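Local coordinates for protein SAM-dependent methyltransferase (Pyrococcus horikoshii, PDB 1WZN) that probably transfers a methyl group from S-adenosylmethionine to a substrate not yet identified, and binds the by-product S-adenosyl-L-homocysteine, at residues L76-A79 / R80-K84. Numbering follows the deposited sequence.
With SO4 (sulfate ion), chain D.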
loop_
_atom_site.group_PDB
_atom_site.type_symbol
_atom_site.label_atom_id
_atom_site.label_comp_id
_atom_site.label_asym_id
_atom_site.label_seq_id
_atom_site.Cartn_x
_atom_site.Cartn_y
_atom_site.Cartn_z
ATOM N N LEU A 76 -3.370 39.005 -9.630
ATOM C CA LEU A 76 -2.593 40.197 -9.968
ATOM C C LEU A 76 -2.597 41.205 -8.817
ATOM O O LEU A 76 -1.619 41.929 -8.605
ATOM C CB LEU A 76 -3.158 40.862 -11.230
ATOM C CG LEU A 76 -3.145 40.044 -12.527
ATOM C CD1 LEU A 76 -3.795 40.835 -13.651
ATOM C CD2 LEU A 76 -1.711 39.682 -12.888
ATOM N N ARG A 77 -3.702 41.257 -8.078
ATOM C CA ARG A 77 -3.803 42.181 -6.955
ATOM C C ARG A 77 -2.664 41.915 -5.976
ATOM O O ARG A 77 -2.035 42.848 -5.472
ATOM C CB ARG A 77 -5.152 42.013 -6.251
ATOM C CG ARG A 77 -5.350 42.959 -5.081
ATOM C CD ARG A 77 -6.729 42.803 -4.458
ATOM N NE ARG A 77 -6.907 43.732 -3.344
ATOM C CZ ARG A 77 -8.030 43.856 -2.641
ATOM N NH1 ARG A 77 -9.087 43.107 -2.933
ATOM N NH2 ARG A 77 -8.095 44.730 -1.644
ATOM N N VAL A 78 -2.408 40.634 -5.714
ATOM C CA VAL A 78 -1.341 40.222 -4.809
ATOM C C VAL A 78 0.021 40.550 -5.404
ATOM O O VAL A 78 0.902 41.067 -4.722
ATOM C CB VAL A 78 -1.404 38.690 -4.529
ATOM C CG1 VAL A 78 -0.261 38.274 -3.596
ATOM C CG2 VAL A 78 -2.754 38.332 -3.923
ATOM N N ALA A 79 0.197 40.239 -6.683
ATOM C CA ALA A 79 1.463 40.518 -7.355
ATOM C C ALA A 79 1.819 42.011 -7.300
ATOM O O ALA A 79 2.954 42.378 -6.980
ATOM C CB ALA A 79 1.396 40.046 -8.808
ATOM N N ARG A 80 0.851 42.868 -7.605
ATOM C CA ARG A 80 1.101 44.309 -7.593
ATOM C C ARG A 80 1.440 44.821 -6.200
ATOM O O ARG A 80 2.287 45.706 -6.042
ATOM C CB ARG A 80 -0.111 45.074 -8.139
ATOM C CG ARG A 80 -0.399 44.823 -9.613
ATOM C CD ARG A 80 -1.390 45.842 -10.144
ATOM N NE ARG A 80 -1.775 45.587 -11.528
ATOM C CZ ARG A 80 -2.895 44.973 -11.897
ATOM N NH1 ARG A 80 -3.751 44.541 -10.984
ATOM N NH2 ARG A 80 -3.167 44.808 -13.184
ATOM N N ARG A 81 0.775 44.265 -5.192
ATOM C CA ARG A 81 1.012 44.665 -3.810
ATOM C C ARG A 81 2.459 44.366 -3.428
ATOM O O ARG A 81 3.153 45.215 -2.859
ATOM C CB ARG A 81 0.060 43.909 -2.877
ATOM C CG ARG A 81 0.206 44.254 -1.398
ATOM C CD ARG A 81 -0.635 43.321 -0.534
ATOM N NE ARG A 81 -2.030 43.302 -0.959
ATOM C CZ ARG A 81 -2.730 42.189 -1.168
ATOM N NH1 ARG A 81 -2.161 41.003 -0.990
ATOM N NH2 ARG A 81 -3.992 42.260 -1.562
ATOM N N LYS A 82 2.914 43.155 -3.744
ATOM C CA LYS A 82 4.278 42.758 -3.429
ATOM C C LYS A 82 5.304 43.557 -4.226
ATOM O O LYS A 82 6.350 43.929 -3.693
ATOM C CB LYS A 82 4.470 41.256 -3.676
ATOM C CG LYS A 82 3.655 40.384 -2.728
ATOM C CD LYS A 82 3.999 38.895 -2.862
ATOM C CE LYS A 82 3.708 38.378 -4.256
ATOM N NZ LYS A 82 4.013 36.916 -4.402
ATOM N N ALA A 83 5.009 43.821 -5.496
ATOM C CA ALA A 83 5.931 44.589 -6.333
ATOM C C ALA A 83 6.099 45.997 -5.754
ATOM O O ALA A 83 7.212 46.514 -5.648
ATOM C CB ALA A 83 5.403 44.666 -7.769
ATOM N N LYS A 84 4.983 46.611 -5.379
ATOM C CA LYS A 84 5.012 47.951 -4.802
ATOM C C LYS A 84 5.828 47.955 -3.504
ATOM O O LYS A 84 6.686 48.816 -3.307
ATOM C CB LYS A 84 3.583 48.426 -4.533
ATOM C CG LYS A 84 3.476 49.861 -4.040
ATOM C CD LYS A 84 2.020 50.238 -3.803
ATOM C CE LYS A 84 1.886 51.675 -3.312
ATOM N NZ LYS A 84 0.452 52.082 -3.201
HETATM S S SO4 D . -4.166 46.066 -2.020
HETATM O O1 SO4 D . -4.469 46.003 -3.463
HETATM O O2 SO4 D . -2.710 45.938 -1.808
HETATM O O3 SO4 D . -4.866 44.969 -1.327
HETATM O O4 SO4 D . -4.625 47.363 -1.486
#
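Sulfate oxygen O3 is gripped by two arginines one helical turn apart: Arg-81 NH2 donates to it at 2.9 Å, Arg-77 NE at 3.1 Å and Arg-77 NH2 at 3.3 Å. Arg-81 NE donates chiefly to O2, at 2.9 Å and 156°, with a second, weak bond to O3. The sulfur lies in plane at the edge of both guanidinium groups, whose planes are 59° apart. Arg-77 arrives fully extended, whereas a bend in Arg-81 (chi3 -54°) folds its guanidinium back, one face over Arg-77 O and Val-78 CA, and its NH1 forms a salt bridge with Glu-10. The anion, probably from the crystallisation liquor, is likely to offset the two positive charges. An alanine in place of Arg-81 would probably leave the sulfate more weakly held and Glu-10 without this charged partner. Beneath, Arg-80 N bonds to Leu-76 O (2.8 Å) in the i to i+4 alpha-helical pattern. Arg-80 lays a guanidinium face over Leu-76 CB; its NH1 forms a salt bridge with Glu-73 and its NH2 a hydrogen bond to Phe-92 O, limiting its rotation. Helix 73-85 connects strands 65-70 and 91-94 in a Rossmann-like beta-alpha-beta unit, with Leu-76, Ala-79 and Ala-83 against Phe-92 and Lys-82 against helix 54-61.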